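Local coordinates for DNA repair and recombination protein RadB (Thermococcus kodakarensis, PDB 2CVH) that probably takes part in DNA repair and homologous recombination, binding DNA and ATP but hydrolysing ATP only very weakly and promoting no strand exchange, at residues Gly16-Pro19 with Gly20-Thr23; Gly55-Pro59 with Glu60-Gln64; Ala129-Ser132 with Arg133-Val137. All blocks are in the same frame, centred on the assembly; numbering follows the deposited sequence.

Interaction 1: residues Gly16-Pro19 with Gly20-Thr23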
loop_
_atom_site.group_PDB
_atom_site.type_symbol
_atom_site.label_atom_id
_atom_site.label_comp_id
_atom_site.label_asym_id
_atom_site.label_seq_id
_atom_site.Cartn_x
_atom_site.Cartn_y
_atom_site.Cartn_z
ATOM N N GLY A 16 10.635 8.383 -0.035
ATOM C CA GLY A 16 9.610 7.630 0.649
ATOM C C GLY A 16 8.348 7.843 -0.134
ATOM O O GLY A 16 8.391 8.380 -1.226
ATOM N N PHE A 17 7.223 7.430 0.411
ATOM C CA PHE A 17 5.972 7.601 -0.277
ATOM C C PHE A 17 5.620 9.081 -0.364
ATOM O O PHE A 17 5.936 9.855 0.545
ATOM C CB PHE A 17 4.896 6.801 0.426
ATOM C CG PHE A 17 5.065 5.314 0.285
ATOM C CD1 PHE A 17 4.437 4.628 -0.740
ATOM C CD2 PHE A 17 5.802 4.588 1.231
ATOM C CE1 PHE A 17 4.524 3.241 -0.831
ATOM C CE2 PHE A 17 5.896 3.192 1.153
ATOM C CZ PHE A 17 5.251 2.518 0.115
ATOM N N ALA A 18 5.018 9.464 -1.492
ATOM C CA ALA A 18 4.642 10.843 -1.792
ATOM C C ALA A 18 3.301 11.273 -1.229
ATOM O O ALA A 18 2.296 10.579 -1.388
ATOM C CB ALA A 18 4.640 11.060 -3.273
ATOM N N PRO A 19 3.268 12.437 -0.567
ATOM C CA PRO A 19 2.024 12.935 0.005
ATOM C C PRO A 19 1.110 13.472 -1.077
ATOM O O PRO A 19 1.574 13.995 -2.085
ATOM C CB PRO A 19 2.506 14.044 0.943
ATOM C CG PRO A 19 3.722 14.559 0.288
ATOM C CD PRO A 19 4.405 13.305 -0.189
ATOM N N GLY A 20 -0.191 13.298 -0.887
ATOM C CA GLY A 20 -1.140 13.822 -1.841
ATOM C C GLY A 20 -1.296 13.034 -3.105
ATOM O O GLY A 20 -1.850 13.558 -4.073
ATOM N N VAL A 21 -0.778 11.807 -3.134
ATOM C CA VAL A 21 -0.913 10.950 -4.318
ATOM C C VAL A 21 -1.172 9.512 -3.896
ATOM O O VAL A 21 -1.005 9.158 -2.713
ATOM C CB VAL A 21 0.338 10.997 -5.264
ATOM C CG1 VAL A 21 0.595 12.438 -5.744
ATOM C CG2 VAL A 21 1.548 10.444 -4.584
ATOM N N LEU A 22 -1.721 8.730 -4.823
ATOM C CA LEU A 22 -1.984 7.334 -4.562
ATOM C C LEU A 22 -0.831 6.534 -5.152
ATOM O O LEU A 22 -0.497 6.693 -6.327
ATOM C CB LEU A 22 -3.274 6.857 -5.203
ATOM C CG LEU A 22 -4.634 7.456 -4.836
ATOM C CD1 LEU A 22 -5.691 6.388 -5.051
ATOM C CD2 LEU A 22 -4.687 7.926 -3.413
ATOM N N THR A 23 -0.135 5.797 -4.296
ATOM C CA THR A 23 0.945 4.940 -4.736
ATOM C C THR A 23 0.388 3.528 -4.644
ATOM O O THR A 23 -0.161 3.143 -3.612
ATOM C CB THR A 23 2.193 5.039 -3.841
ATOM O OG1 THR A 23 2.713 6.379 -3.865
ATOM C CG2 THR A 23 3.291 4.068 -4.347
HETATM O O HOH W 1 5.059 7.487 -3.576
HETATM O O HOH W 2 1.423 8.076 -2.023
#
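Thr23 brings its methyl group against the ring of Phe17, and the apolar part of the contact has two pieces. In the first, CG2 of Thr23 lies 3.8 Å from CE1 of Phe17, near the ring plane at the edge, and CB of Thr23 meets the same edge; the two side chains cross at about a right angle. The second is tighter than ordinary van der Waals contact: CG2 of Val21 sits 3.4 Å from CB of Ala18. That valine methyl lies between its own backbone N and carbonyl carbon (chi1 -59°, measured to CG1), which brings it against the carbonyl oxygen of Ala18.

The backbone makes a type II beta turn from Ala18 to Val21. Gly20 takes the third position with a positive phi of 77°, where a CB would clash with the carbonyl oxygen of Pro19.

Polar groups inside the bend are joined through water. One water accepts from Ala18 N and donates to Thr23 OG1 at 2.6 Å. The other donates to Ala18 O and to Val21 O, each at 2.7 Å, and accepts from Thr23 OG1 at 2.8 Å. A chi1 of -62° puts the threonine OG1 anti to the carbonyl carbon, where it meets both waters; it accepts from one and donates to the other, and so links them into a chain between the two limbs of the bend.

Beyond these residues, the Phe17 ring also packs on Leu36 and Thr40 of helix 33-44, while Thr23 pairs through its backbone with Val149 and Val151. The arrangement is a type II turn leading into strand 22-26, the strand that runs into the predicted ATP-binding P-loop of this RecA-like fold.

Interaction 2: residues Gly55-Pro59 with Glu60-Gln64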
loop_
_atom_site.group_PDB
_atom_site.type_symbol
_atom_site.label_atom_id
_atom_site.label_comp_id
_atom_site.label_asym_id
_atom_site.label_seq_id
_atom_site.Cartn_x
_atom_site.Cartn_y
_atom_site.Cartn_z
ATOM N N GLY A 55 -7.495 -8.958 5.491
ATOM C CA GLY A 55 -6.974 -9.602 6.680
ATOM C C GLY A 55 -5.469 -9.784 6.575
ATOM O O GLY A 55 -4.923 -10.763 7.072
ATOM N N GLY A 56 -4.801 -8.849 5.899
ATOM C CA GLY A 56 -3.355 -8.909 5.761
ATOM C C GLY A 56 -2.618 -8.223 6.898
ATOM O O GLY A 56 -1.398 -8.317 6.996
ATOM N N PHE A 57 -3.350 -7.535 7.773
ATOM C CA PHE A 57 -2.745 -6.818 8.900
ATOM C C PHE A 57 -2.547 -7.713 10.116
ATOM O O PHE A 57 -3.480 -8.376 10.571
ATOM C CB PHE A 57 -3.583 -5.600 9.298
ATOM C CG PHE A 57 -3.030 -4.865 10.471
ATOM C CD1 PHE A 57 -3.405 -5.206 11.763
ATOM C CD2 PHE A 57 -2.099 -3.858 10.292
ATOM C CE1 PHE A 57 -2.847 -4.546 12.867
ATOM C CE2 PHE A 57 -1.536 -3.190 11.388
ATOM C CZ PHE A 57 -1.908 -3.535 12.677
ATOM N N SER A 58 -1.345 -7.692 10.669
ATOM C CA SER A 58 -1.043 -8.531 11.832
ATOM C C SER A 58 -0.482 -7.719 12.969
ATOM O O SER A 58 0.607 -7.168 12.843
ATOM C CB SER A 58 -0.033 -9.631 11.483
ATOM O OG SER A 58 0.316 -10.353 12.643
ATOM N N PRO A 59 -1.234 -7.632 14.093
ATOM C CA PRO A 59 -0.868 -6.897 15.308
ATOM C C PRO A 59 0.461 -7.386 15.845
ATOM O O PRO A 59 1.341 -6.581 16.154
ATOM C CB PRO A 59 -2.014 -7.236 16.262
ATOM C CG PRO A 59 -3.190 -7.339 15.350
ATOM C CD PRO A 59 -2.619 -8.145 14.197
ATOM N N GLU A 60 0.605 -8.713 15.909
ATOM C CA GLU A 60 1.835 -9.363 16.396
ATOM C C GLU A 60 3.052 -8.996 15.565
ATOM O O GLU A 60 4.139 -8.731 16.107
ATOM C CB GLU A 60 1.694 -10.881 16.375
ATOM C CG GLU A 60 0.805 -11.421 17.451
ATOM C CD GLU A 60 -0.635 -11.586 17.023
ATOM O OE1 GLU A 60 -1.070 -10.996 16.008
ATOM O OE2 GLU A 60 -1.343 -12.319 17.733
ATOM N N ARG A 61 2.863 -9.005 14.240
ATOM C CA ARG A 61 3.924 -8.663 13.294
ATOM C C ARG A 61 4.356 -7.204 13.504
ATOM O O ARG A 61 5.562 -6.902 13.540
ATOM C CB ARG A 61 3.448 -8.926 11.858
ATOM C CG ARG A 61 4.505 -8.759 10.778
ATOM C CD ARG A 61 5.691 -9.704 10.978
ATOM N NE ARG A 61 6.583 -9.665 9.823
ATOM C CZ ARG A 61 7.858 -9.292 9.859
ATOM N NH1 ARG A 61 8.429 -8.924 11.000
ATOM N NH2 ARG A 61 8.551 -9.239 8.733
ATOM N N LEU A 62 3.382 -6.309 13.698
ATOM C CA LEU A 62 3.696 -4.902 13.952
ATOM C C LEU A 62 4.402 -4.754 15.308
ATOM O O LEU A 62 5.325 -3.955 15.457
ATOM C CB LEU A 62 2.434 -4.051 13.921
ATOM C CG LEU A 62 2.769 -2.579 14.172
ATOM C CD1 LEU A 62 3.360 -1.956 12.904
ATOM C CD2 LEU A 62 1.536 -1.834 14.620
ATOM N N VAL A 63 3.931 -5.503 16.306
ATOM C CA VAL A 63 4.537 -5.515 17.650
ATOM C C VAL A 63 5.996 -5.977 17.511
ATOM O O VAL A 63 6.913 -5.357 18.048
ATOM C CB VAL A 63 3.788 -6.509 18.597
ATOM C CG1 VAL A 63 4.532 -6.672 19.908
ATOM C CG2 VAL A 63 2.378 -6.022 18.847
ATOM N N GLN A 64 6.202 -7.070 16.775
ATOM C CA GLN A 64 7.543 -7.599 16.545
ATOM C C GLN A 64 8.377 -6.515 15.913
ATOM O O GLN A 64 9.429 -6.134 16.433
ATOM C CB GLN A 64 7.490 -8.806 15.618
ATOM C CG GLN A 64 8.857 -9.433 15.361
ATOM C CD GLN A 64 8.777 -10.720 14.551
ATOM O OE1 GLN A 64 9.431 -11.717 14.882
ATOM N NE2 GLN A 64 7.978 -10.707 13.488
#
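Ser58 lays its CB and OG alongside the CB of Arg61, with the two CB atoms 3.6 Å apart. The hydroxyl oxygen accepts from Arg61 N at 3.3 Å, a long but fairly straight bond with an N-H...O angle of 160°, which makes Ser58 the N-cap of the helix. OG stands anti to the serine's backbone N (chi1 175°), and this turns it over the first helical turn to meet an amide that has no carbonyl of a preceding turn to bond. The carbonyl of the same residue works too: Ser58 O takes the amide of Leu62 at 3.0 Å, so side chain and backbone of one serine hold two consecutive N-H groups. Replacing Ser58 by an alanine would probably leave the Arg61 amide without its capping acceptor and let the start of the helix fray.

Pro59 follows as the first residue of the helix, and its O receives Val63 N at 2.8 Å. Glu60 bends at chi2 and brings OE1 back to 3.7 Å from Pro59 CD.

The apolar contact across the cap is looser: CZ of Phe57 approaches CD2 of Leu62 obliquely, at 4.3 Å. Both side chains rest on Leu38 of helix 33-44 and on Leu77 of helix 73-79, and the Phe57 ring also meets Tyr50 edge-to-face. The guanidinium of Arg61 leads the other way, to the carbonyl of Thr212; helix 59-67 thus packs against helices 33-44 and 73-79 and is tied to the end of strand 206-212.

Interaction 3: residues Ala129-Ser132 with Arg133-Val137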
loop_
_atom_site.group_PDB
_atom_site.type_symbol
_atom_site.label_atom_id
_atom_site.label_comp_id
_atom_site.label_asym_id
_atom_site.label_seq_id
_atom_site.Cartn_x
_atom_site.Cartn_y
_atom_site.Cartn_z
ATOM N N ALA A 129 -16.705 1.525 -12.177
ATOM C CA ALA A 129 -16.954 2.910 -11.780
ATOM C C ALA A 129 -16.969 3.049 -10.246
ATOM O O ALA A 129 -16.655 4.108 -9.691
ATOM C CB ALA A 129 -18.269 3.396 -12.372
ATOM N N GLU A 130 -17.355 1.976 -9.569
ATOM C CA GLU A 130 -17.394 1.952 -8.110
ATOM C C GLU A 130 -15.959 2.011 -7.586
ATOM O O GLU A 130 -15.690 2.594 -6.531
ATOM C CB GLU A 130 -18.092 0.677 -7.626
ATOM C CG GLU A 130 -19.424 0.929 -6.940
ATOM C CD GLU A 130 -19.274 1.630 -5.599
ATOM O OE1 GLU A 130 -20.215 2.349 -5.206
ATOM O OE2 GLU A 130 -18.221 1.461 -4.942
ATOM N N LEU A 131 -15.051 1.377 -8.324
ATOM C CA LEU A 131 -13.641 1.382 -7.977
ATOM C C LEU A 131 -13.166 2.823 -8.131
ATOM O O LEU A 131 -12.525 3.373 -7.235
ATOM C CB LEU A 131 -12.855 0.459 -8.912
ATOM C CG LEU A 131 -11.328 0.474 -8.775
ATOM C CD1 LEU A 131 -10.924 0.115 -7.350
ATOM C CD2 LEU A 131 -10.701 -0.486 -9.785
ATOM N N SER A 132 -13.546 3.445 -9.243
ATOM C CA SER A 132 -13.187 4.834 -9.526
ATOM C C SER A 132 -13.743 5.775 -8.453
ATOM O O SER A 132 -13.149 6.811 -8.156
ATOM C CB SER A 132 -13.703 5.235 -10.911
ATOM O OG SER A 132 -13.168 4.381 -11.908
ATOM N N ARG A 133 -14.891 5.408 -7.892
ATOM C CA ARG A 133 -15.528 6.167 -6.816
ATOM C C ARG A 133 -14.549 6.203 -5.641
ATOM O O ARG A 133 -14.180 7.266 -5.138
ATOM C CB ARG A 133 -16.794 5.434 -6.344
ATOM C CG ARG A 133 -18.027 6.311 -6.132
ATOM C CD ARG A 133 -18.741 6.569 -7.458
ATOM N NE ARG A 133 -19.387 5.367 -7.989
ATOM C CZ ARG A 133 -19.965 5.293 -9.184
ATOM N NH1 ARG A 133 -19.979 6.348 -9.989
ATOM N NH2 ARG A 133 -20.566 4.172 -9.560
ATOM N N GLN A 134 -14.133 5.010 -5.230
ATOM C CA GLN A 134 -13.200 4.812 -4.128
ATOM C C GLN A 134 -11.855 5.490 -4.348
ATOM O O GLN A 134 -11.382 6.236 -3.498
ATOM C CB GLN A 134 -13.012 3.312 -3.899
ATOM C CG GLN A 134 -14.297 2.644 -3.438
ATOM C CD GLN A 134 -14.230 1.132 -3.402
ATOM O OE1 GLN A 134 -13.466 0.547 -2.633
ATOM N NE2 GLN A 134 -15.050 0.487 -4.228
ATOM N N LEU A 135 -11.248 5.242 -5.501
ATOM C CA LEU A 135 -9.958 5.829 -5.810
ATOM C C LEU A 135 -10.052 7.340 -5.745
ATOM O O LEU A 135 -9.204 7.997 -5.138
ATOM C CB LEU A 135 -9.453 5.339 -7.172
ATOM C CG LEU A 135 -9.026 3.858 -7.213
ATOM C CD1 LEU A 135 -8.616 3.465 -8.625
ATOM C CD2 LEU A 135 -7.866 3.586 -6.238
ATOM N N GLN A 136 -11.125 7.895 -6.299
ATOM C CA GLN A 136 -11.309 9.338 -6.261
ATOM C C GLN A 136 -11.453 9.841 -4.831
ATOM O O GLN A 136 -10.888 10.885 -4.490
ATOM C CB GLN A 136 -12.500 9.777 -7.116
ATOM C CG GLN A 136 -12.117 10.041 -8.566
ATOM C CD GLN A 136 -10.835 10.865 -8.686
ATOM O OE1 GLN A 136 -9.836 10.398 -9.243
ATOM N NE2 GLN A 136 -10.853 12.089 -8.148
ATOM N N VAL A 137 -12.207 9.121 -4.000
ATOM C CA VAL A 137 -12.354 9.528 -2.605
ATOM C C VAL A 137 -10.979 9.479 -1.929
ATOM O O VAL A 137 -10.588 10.417 -1.231
ATOM C CB VAL A 137 -13.383 8.649 -1.849
ATOM C CG1 VAL A 137 -13.465 9.055 -0.362
ATOM C CG2 VAL A 137 -14.746 8.799 -2.496
#
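The guanidinium of Arg133 has the carbonyl oxygen of Ala129 over one face, 3.4 Å above the plane and offset toward the rim. Bends at chi2 and chi3 fold the arginine back along the helix, which also brings NH2 to 3.7 Å from the CB of Ala129. The carboxylate of Glu130 stands across from it, its plane 73° from that of the guanidinium; the opposite charges stay beyond salt-bridge distance.

The amide of Gln134 is turned 51° from the same carboxylate. Its NE2 gives a hydrogen bond to Glu130 O at 3.2 Å, arriving from above the carbonyl plane, and a weak one to Glu130 OE2 at 3.4 Å. Because Gln134 N reaches the same carbonyl oxygen from the opposite face of its plane, Glu130 O is gripped by two donors of one residue. CG of Gln134 lies anti to the carbonyl carbon (chi1 -65°) and the chain runs extended from there, carrying the amide back toward Glu130. Arg92 of helix 90-101 adds a long, weak ion pair to that carboxylate.

One residue on, CG of Leu131 meets CD1 of Leu135 at 4.0 Å, the two side chains crossing at a slant, and both pack on Leu172. In the backbone, Leu135 N bonds almost straight to Leu131 O at 2.9 Å. The hydroxyl of Ser132 turns back to the carbonyl of Ile128, four places earlier at the start of the helix.

These are mostly i to i+4 contacts along helix 128-145, the connecting helix of a beta-alpha-beta unit between strands 106-112 and 149-153, an element of the P-loop NTPase core.

In the fold
Interactions 1, 2 and 3 follow one another along the chain, each closing before the next opens. Interactions 1 and 2 lie on opposite sides of the chain's centre, about 23 Å apart between centres, yet both lean on helix 33-44, whose start is part of the predicted ATP-binding site. Interaction 3 lies about 28 Å from interaction 2 and about 17 Å from interaction 1, centre to centre, but touches the latter, where CD1 of Leu22 packs 3.7 Å from CD2 of Leu135. Strand 22-26 runs beside strand 149-153 in the central sheet, and through this touch helix 128-145 meets the sheet at strand 22-26. All three local contacts lie in elements around, or part of, one RecA-like sheet.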